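Local structure of RNA polymerase sigma-H factor (Fusobacterium nucleatum subsp. nucleatum, 3MZY) at residues S27-S30 / S31-L35; S111-E114 / K115-T119; D142-I145 / Q146-K150. The protein probably acts as a sigma-70 family initiation factor that directs RNA polymerase to specific promoters and is then released. One frame throughout, in Å; residues are numbered along the deposited sequence.

Contact 1 (S27-S30 / S31-L35)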
loop_
_atom_site.group_PDB
_atom_site.type_symbol
_atom_site.label_atom_id
_atom_site.label_comp_id
_atom_site.label_asym_id
_atom_site.label_seq_id
_atom_site.Cartn_x
_atom_site.Cartn_y
_atom_site.Cartn_z
ATOM N N SER A 27 11.491 7.795 9.712
ATOM C CA SER A 27 12.032 6.480 9.308
ATOM C C SER A 27 12.026 6.308 7.786
ATOM O O SER A 27 11.578 7.193 7.057
ATOM C CB SER A 27 11.228 5.333 9.934
ATOM O OG SER A 27 10.029 5.105 9.207
ATOM N N SER A 28 12.510 5.154 7.323
ATOM C CA SER A 28 12.440 4.781 5.913
ATOM C C SER A 28 10.984 4.519 5.539
ATOM O O SER A 28 10.172 4.132 6.392
ATOM C CB SER A 28 13.301 3.542 5.632
ATOM O OG SER A 28 12.570 2.335 5.811
ATOM N N PHE A 29 10.643 4.724 4.274
ATOM C CA PHE A 29 9.264 4.555 3.887
ATOM C C PHE A 29 8.853 3.084 3.964
ATOM O O PHE A 29 7.758 2.768 4.423
ATOM C CB PHE A 29 8.936 5.164 2.509
ATOM C CG PHE A 29 7.538 4.840 2.053
ATOM C CD1 PHE A 29 6.434 5.374 2.718
ATOM C CD2 PHE A 29 7.320 3.938 1.030
ATOM C CE1 PHE A 29 5.136 5.036 2.343
ATOM C CE2 PHE A 29 6.017 3.587 0.652
ATOM C CZ PHE A 29 4.924 4.141 1.311
ATOM N N SER A 30 9.750 2.199 3.537
ATOM C CA SER A 30 9.522 0.751 3.574
ATOM C C SER A 30 9.030 0.275 4.933
ATOM O O SER A 30 8.060 -0.481 5.007
ATOM C CB SER A 30 10.789 -0.018 3.190
ATOM O OG SER A 30 10.903 -0.139 1.778
ATOM N N SER A 31 9.674 0.723 6.006
ATOM C CA SER A 31 9.244 0.297 7.334
ATOM C C SER A 31 7.966 1.004 7.782
ATOM O O SER A 31 7.168 0.446 8.529
ATOM C CB SER A 31 10.366 0.449 8.368
ATOM O OG SER A 31 11.017 1.691 8.221
ATOM N N PHE A 32 7.743 2.223 7.305
ATOM C CA PHE A 32 6.507 2.915 7.669
ATOM C C PHE A 32 5.319 2.226 7.000
ATOM O O PHE A 32 4.272 2.024 7.621
ATOM C CB PHE A 32 6.552 4.432 7.369
ATOM C CG PHE A 32 5.315 5.180 7.844
ATOM C CD1 PHE A 32 5.030 5.295 9.216
ATOM C CD2 PHE A 32 4.419 5.749 6.923
ATOM C CE1 PHE A 32 3.879 5.974 9.667
ATOM C CE2 PHE A 32 3.273 6.433 7.362
ATOM C CZ PHE A 32 3.004 6.545 8.739
ATOM N N ALA A 33 5.504 1.833 5.752
ATOM C CA ALA A 33 4.465 1.136 5.017
ATOM C C ALA A 33 4.119 -0.188 5.691
ATOM O O ALA A 33 2.939 -0.517 5.875
ATOM C CB ALA A 33 4.886 0.926 3.572
ATOM N N PHE A 34 5.162 -0.914 6.098
ATOM C CA PHE A 34 5.039 -2.226 6.734
ATOM C C PHE A 34 4.229 -2.082 8.026
ATOM O O PHE A 34 3.283 -2.838 8.271
ATOM C CB PHE A 34 6.452 -2.799 6.960
ATOM C CG PHE A 34 6.502 -4.060 7.804
ATOM C CD1 PHE A 34 6.072 -5.290 7.297
ATOM C CD2 PHE A 34 7.043 -4.023 9.097
ATOM C CE1 PHE A 34 6.157 -6.468 8.097
ATOM C CE2 PHE A 34 7.131 -5.186 9.887
ATOM C CZ PHE A 34 6.689 -6.401 9.395
ATOM N N LEU A 35 4.579 -1.079 8.822
ATOM C CA LEU A 35 3.798 -0.720 10.007
ATOM C C LEU A 35 2.299 -0.448 9.740
ATOM O O LEU A 35 1.438 -1.140 10.304
ATOM C CB LEU A 35 4.451 0.462 10.730
ATOM C CG LEU A 35 5.244 0.206 12.018
ATOM C CD1 LEU A 35 4.536 0.864 13.200
ATOM C CD2 LEU A 35 5.563 -1.300 12.304
#
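The N-terminal turn of helix 29-50, within sigma-70 region 2, is started by S28 at the N-cap position, where its hydroxyl meets that of S31. S28 OG lies 2.9 Å from S31 OG, a hydrogen bond in which either group may be the donor. S31 OG sits between its own backbone N and carbonyl carbon (chi1 45°), a torsion that sets OG beside the S28 hydroxyl.

The carbonyl of S28 is held twice. F32 N donates to S28 O at 3.2 Å as the first i to i+4 bond of the turn, and S27 OG donates to the same oxygen at 3.0 Å; the two donors arrive from opposite faces of the carbonyl plane. The residue before the N-cap thus joins the helix start through its side chain, while S27 O takes a hydrogen bond from the hydroxyl of Y22.

One residue further on, the i to i+4 spacing serves both backbone and side chains. A33 N binds F29 O at 2.8 Å, and on the same pair the methyl of A33 lies over one face of the F29 ring. This CH-pi contact places A33 CB 4.2 Å from the ring centroid, displaced toward the CE2-CZ rim, with CZ the nearest ring atom at 3.9 Å. The ring also meets Y22 edge-to-face, touches A18 and I19 of helix 8-21, and reaches I145 and R149 of helix 138-159, so this aromatic joins three helices. F34 N donates to S30 O at 3.1 Å, and F34 CB rests against that carbonyl. The hydroxyl of S30 is hydrogen-bonded to D142 of helix 138-159.

Contact 2 (S111-E114 / K115-T119)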
loop_
_atom_site.group_PDB
_atom_site.type_symbol
_atom_site.label_atom_id
_atom_site.label_comp_id
_atom_site.label_asym_id
_atom_site.label_seq_id
_atom_site.Cartn_x
_atom_site.Cartn_y
_atom_site.Cartn_z
ATOM N N SER A 111 4.596 -1.482 -13.530
ATOM C CA SER A 111 5.336 -2.539 -14.198
ATOM C C SER A 111 4.948 -3.926 -13.601
ATOM O O SER A 111 4.293 -4.019 -12.550
ATOM C CB SER A 111 6.833 -2.285 -14.018
ATOM O OG SER A 111 7.244 -2.596 -12.676
ATOM N N LYS A 112 5.337 -4.999 -14.275
ATOM C CA LYS A 112 5.194 -6.343 -13.708
ATOM C C LYS A 112 5.948 -6.471 -12.355
ATOM O O LYS A 112 5.407 -7.009 -11.384
ATOM C CB LYS A 112 5.701 -7.386 -14.699
ATOM C CG LYS A 112 5.393 -8.806 -14.300
ATOM C CD LYS A 112 6.486 -9.760 -14.766
ATOM C CE LYS A 112 6.030 -11.186 -14.612
ATOM N NZ LYS A 112 7.184 -12.107 -14.702
ATOM N N PHE A 113 7.179 -5.953 -12.299
ATOM C CA PHE A 113 7.985 -5.927 -11.066
ATOM C C PHE A 113 7.277 -5.148 -9.943
ATOM O O PHE A 113 7.123 -5.652 -8.829
ATOM C CB PHE A 113 9.391 -5.353 -11.355
ATOM C CG PHE A 113 10.379 -5.499 -10.212
ATOM C CD1 PHE A 113 10.245 -6.517 -9.257
ATOM C CD2 PHE A 113 11.468 -4.630 -10.115
ATOM C CE1 PHE A 113 11.161 -6.663 -8.201
ATOM C CE2 PHE A 113 12.407 -4.763 -9.078
ATOM C CZ PHE A 113 12.246 -5.788 -8.101
ATOM N N GLU A 114 6.830 -3.938 -10.248
ATOM C CA GLU A 114 6.075 -3.127 -9.289
ATOM C C GLU A 114 4.822 -3.846 -8.774
ATOM O O GLU A 114 4.519 -3.793 -7.575
ATOM C CB GLU A 114 5.725 -1.777 -9.903
ATOM C CG GLU A 114 6.901 -0.835 -10.003
ATOM C CD GLU A 114 6.669 0.334 -10.970
ATOM O OE1 GLU A 114 5.649 0.324 -11.713
ATOM O OE2 GLU A 114 7.521 1.262 -10.997
ATOM N N LYS A 115 4.120 -4.545 -9.664
ATOM C CA LYS A 115 2.947 -5.332 -9.277
ATOM C C LYS A 115 3.305 -6.524 -8.379
ATOM O O LYS A 115 2.551 -6.863 -7.451
ATOM C CB LYS A 115 2.202 -5.842 -10.504
ATOM C CG LYS A 115 1.426 -4.764 -11.254
ATOM C CD LYS A 115 1.063 -5.304 -12.609
ATOM C CE LYS A 115 0.011 -4.489 -13.245
ATOM N NZ LYS A 115 -0.188 -4.899 -14.680
ATOM N N GLU A 116 4.432 -7.168 -8.675
ATOM C CA GLU A 116 4.869 -8.334 -7.905
ATOM C C GLU A 116 5.184 -7.898 -6.477
ATOM O O GLU A 116 4.809 -8.573 -5.530
ATOM C CB GLU A 116 6.107 -8.982 -8.535
ATOM C CG GLU A 116 5.838 -9.880 -9.724
ATOM C CD GLU A 116 7.130 -10.402 -10.366
ATOM O OE1 GLU A 116 7.160 -11.591 -10.773
ATOM O OE2 GLU A 116 8.122 -9.628 -10.464
ATOM N N VAL A 117 5.854 -6.753 -6.348
ATOM C CA VAL A 117 6.208 -6.184 -5.053
ATOM C C VAL A 117 4.961 -5.751 -4.274
ATOM O O VAL A 117 4.808 -6.060 -3.088
ATOM C CB VAL A 117 7.219 -5.004 -5.210
ATOM C CG1 VAL A 117 7.313 -4.175 -3.913
ATOM C CG2 VAL A 117 8.610 -5.537 -5.607
ATOM N N LEU A 118 4.068 -5.042 -4.955
ATOM C CA LEU A 118 2.812 -4.573 -4.363
ATOM C C LEU A 118 2.036 -5.730 -3.751
ATOM O O LEU A 118 1.588 -5.641 -2.609
ATOM C CB LEU A 118 1.965 -3.874 -5.433
ATOM C CG LEU A 118 0.626 -3.266 -5.011
ATOM C CD1 LEU A 118 0.847 -2.123 -3.989
ATOM C CD2 LEU A 118 -0.181 -2.778 -6.235
ATOM N N THR A 119 1.886 -6.809 -4.519
ATOM C CA THR A 119 1.209 -8.019 -4.064
ATOM C C THR A 119 1.664 -8.440 -2.662
ATOM O O THR A 119 0.842 -8.777 -1.813
ATOM C CB THR A 119 1.433 -9.170 -5.089
ATOM O OG1 THR A 119 0.726 -8.854 -6.303
ATOM C CG2 THR A 119 0.975 -10.526 -4.558
#
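S111 O is met by two parts of K115: the backbone N donates to it at 2.9 Å, and the aliphatic chain passes over it, with K115 CG 3.2 Å from S111 O. One turn on, K115 O accepts from both the hydroxyl and the backbone N of T119, which approach from opposite faces of its plane.

S111 and E114 exchange bonds in the first turn: E114 N donates to S111 OG at 2.8 Å, almost straight at 169°, and S111 N donates to E114 OE1, also at 2.8 Å, meeting it from above the carboxylate plane. The other carboxylate oxygen, OE2, makes salt bridges with R147 and K151 of helix 138-159, so both oxygens of this buried carboxylate are engaged, and the two positive partners probably favour its charged form.

K112 and E116, four residues apart, form a long salt bridge, NZ to OE1 at 4.0 Å. The chi1 of F113 (-170°) sets its ring next to V117, with F113 CE1 3.8 Å from V117 CG2; CD1 also meets E116 OE2, the ring and carboxylate planes standing nearly perpendicular. K136 adds a cation-pi contact to the ring. Reciprocal bonding between S111 and E114 is the signature of a capping box, here closing the N-terminal end of helix 112-121.

Contact 3 (D142-I145 / Q146-K150)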
loop_
_atom_site.group_PDB
_atom_site.type_symbol
_atom_site.label_atom_id
_atom_site.label_comp_id
_atom_site.label_asym_id
_atom_site.label_seq_id
_atom_site.Cartn_x
_atom_site.Cartn_y
_atom_site.Cartn_z
ATOM N N ASP A 142 13.511 -2.053 -2.232
ATOM C CA ASP A 142 13.346 -0.781 -1.586
ATOM C C ASP A 142 13.045 0.324 -2.593
ATOM O O ASP A 142 12.176 1.157 -2.360
ATOM C CB ASP A 142 14.605 -0.450 -0.805
ATOM C CG ASP A 142 14.463 0.799 0.007
ATOM O OD1 ASP A 142 13.749 0.758 1.030
ATOM O OD2 ASP A 142 15.069 1.822 -0.378
ATOM N N ASN A 143 13.766 0.309 -3.708
ATOM C CA ASN A 143 13.601 1.290 -4.763
ATOM C C ASN A 143 12.266 1.151 -5.482
ATOM O O ASN A 143 11.715 2.151 -5.977
ATOM C CB ASN A 143 14.749 1.175 -5.766
ATOM C CG ASN A 143 16.060 1.722 -5.229
ATOM O OD1 ASN A 143 16.088 2.517 -4.285
ATOM N ND2 ASN A 143 17.160 1.313 -5.849
ATOM N N THR A 144 11.773 -0.086 -5.551
ATOM C CA THR A 144 10.475 -0.392 -6.147
ATOM C C THR A 144 9.324 0.117 -5.268
ATOM O O THR A 144 8.403 0.764 -5.759
ATOM C CB THR A 144 10.324 -1.908 -6.394
ATOM O OG1 THR A 144 11.284 -2.303 -7.372
ATOM C CG2 THR A 144 8.911 -2.272 -6.895
ATOM N N ILE A 145 9.385 -0.177 -3.977
ATOM C CA ILE A 145 8.433 0.346 -3.003
ATOM C C ILE A 145 8.408 1.872 -3.094
ATOM O O ILE A 145 7.355 2.493 -2.938
ATOM C CB ILE A 145 8.822 -0.087 -1.578
ATOM C CG1 ILE A 145 8.564 -1.588 -1.398
ATOM C CG2 ILE A 145 8.088 0.737 -0.531
ATOM C CD1 ILE A 145 9.030 -2.180 -0.065
ATOM N N GLN A 146 9.567 2.454 -3.368
ATOM C CA GLN A 146 9.721 3.886 -3.401
ATOM C C GLN A 146 9.089 4.449 -4.675
ATOM O O GLN A 146 8.487 5.526 -4.651
ATOM C CB GLN A 146 11.202 4.254 -3.314
ATOM C CG GLN A 146 11.471 5.736 -3.079
ATOM C CD GLN A 146 11.328 6.117 -1.614
ATOM O OE1 GLN A 146 11.558 5.291 -0.719
ATOM N NE2 GLN A 146 10.945 7.368 -1.361
ATOM N N ARG A 147 9.235 3.722 -5.783
ATOM C CA ARG A 147 8.560 4.080 -7.041
ATOM C C ARG A 147 7.061 3.945 -6.919
ATOM O O ARG A 147 6.326 4.781 -7.432
ATOM C CB ARG A 147 9.023 3.205 -8.203
ATOM C CG ARG A 147 10.340 3.587 -8.805
ATOM C CD ARG A 147 10.460 2.980 -10.201
ATOM N NE ARG A 147 10.201 1.537 -10.244
ATOM C CZ ARG A 147 11.032 0.608 -9.761
ATOM N NH1 ARG A 147 12.165 0.985 -9.178
ATOM N NH2 ARG A 147 10.728 -0.693 -9.834
ATOM N N ILE A 148 6.605 2.891 -6.241
ATOM C CA ILE A 148 5.164 2.722 -5.958
ATOM C C ILE A 148 4.622 3.947 -5.185
ATOM O O ILE A 148 3.542 4.464 -5.497
ATOM C CB ILE A 148 4.858 1.389 -5.200
ATOM C CG1 ILE A 148 5.182 0.178 -6.081
ATOM C CG2 ILE A 148 3.395 1.339 -4.742
ATOM C CD1 ILE A 148 5.215 -1.155 -5.334
ATOM N N ARG A 149 5.385 4.395 -4.188
ATOM C CA ARG A 149 5.078 5.606 -3.422
ATOM C C ARG A 149 4.961 6.877 -4.286
ATOM O O ARG A 149 3.922 7.513 -4.281
ATOM C CB ARG A 149 6.122 5.822 -2.319
ATOM C CG ARG A 149 5.898 7.070 -1.481
ATOM C CD ARG A 149 7.168 7.521 -0.788
ATOM N NE ARG A 149 7.112 8.936 -0.428
ATOM C CZ ARG A 149 8.074 9.582 0.230
ATOM N NH1 ARG A 149 9.181 8.942 0.602
ATOM N NH2 ARG A 149 7.935 10.872 0.522
ATOM N N LYS A 150 6.020 7.247 -5.005
ATOM C CA LYS A 150 6.018 8.470 -5.796
ATOM C C LYS A 150 4.912 8.446 -6.866
ATOM O O LYS A 150 4.172 9.418 -7.010
ATOM C CB LYS A 150 7.399 8.744 -6.420
#
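R147 runs with CG anti to its own carbonyl carbon (chi1 -79°) and then bends at chi3 (-52°), folding the guanidinium back along the helix onto T144, whose OG1 lies beside its backbone N. R147 NH2 reaches T144 OG1 at 3.0 Å, but the N-H points well off the oxygen, and the bond is weak. The flat group instead covers T144 from one side: T144 CA sits 3.4 Å above the guanidinium plane, toward its rim, and NH2 also approaches T144 CB. Two outside partners fix the pair more firmly, with T144 OG1 bonded to S140 O one turn earlier and R147 NE joined to E114.

The turn belongs to helix 138-159, which follows the short helix 127-134 in an order consistent with the helix-turn-helix of sigma-70 region 4; in relatives the second helix of that motif inserts into the major groove of the -35 element.

On the inward side, T144 and I148 pair at i and i+4. I148 N donates to T144 O at 2.8 Å, and I148 CG1 packs over the same oxygen at 3.3 Å. The methyl T144 CG2 faces I148 CD1 at 4.2 Å, and both side chains are covered by V117 of helix 112-121, while I145 packs against V117 and also against F29 and S30 of helix 29-50. Q146 N donates to D142 O at 3.1 Å, and Q146 CB leans on the same carbonyl. R149 N continues the i to i+4 series with a bond to I145 O at 3.0 Å, and R149 NE forms a salt bridge with E153.

How the contacts relate
All three contacts are short local stretches of helix with both buried and solvent-facing residues. Contact 3 lies between the others and touches each, while contacts 1 and 2 stay apart, their centres about 17 Å from each other. Contacts 1 and 2 are helix starts, one built on serine hydroxyls and the other on a serine-glutamate exchange; contact 3 is mid-helix, has no cap, and adds a folded arginine to the backbone bonds common to all three. Both sides of contact 3 combine apolar packing with a polar link, but of different kinds: a neutral hydroxyl to carboxylate bond towards contact 1, a salt bridge towards contact 2.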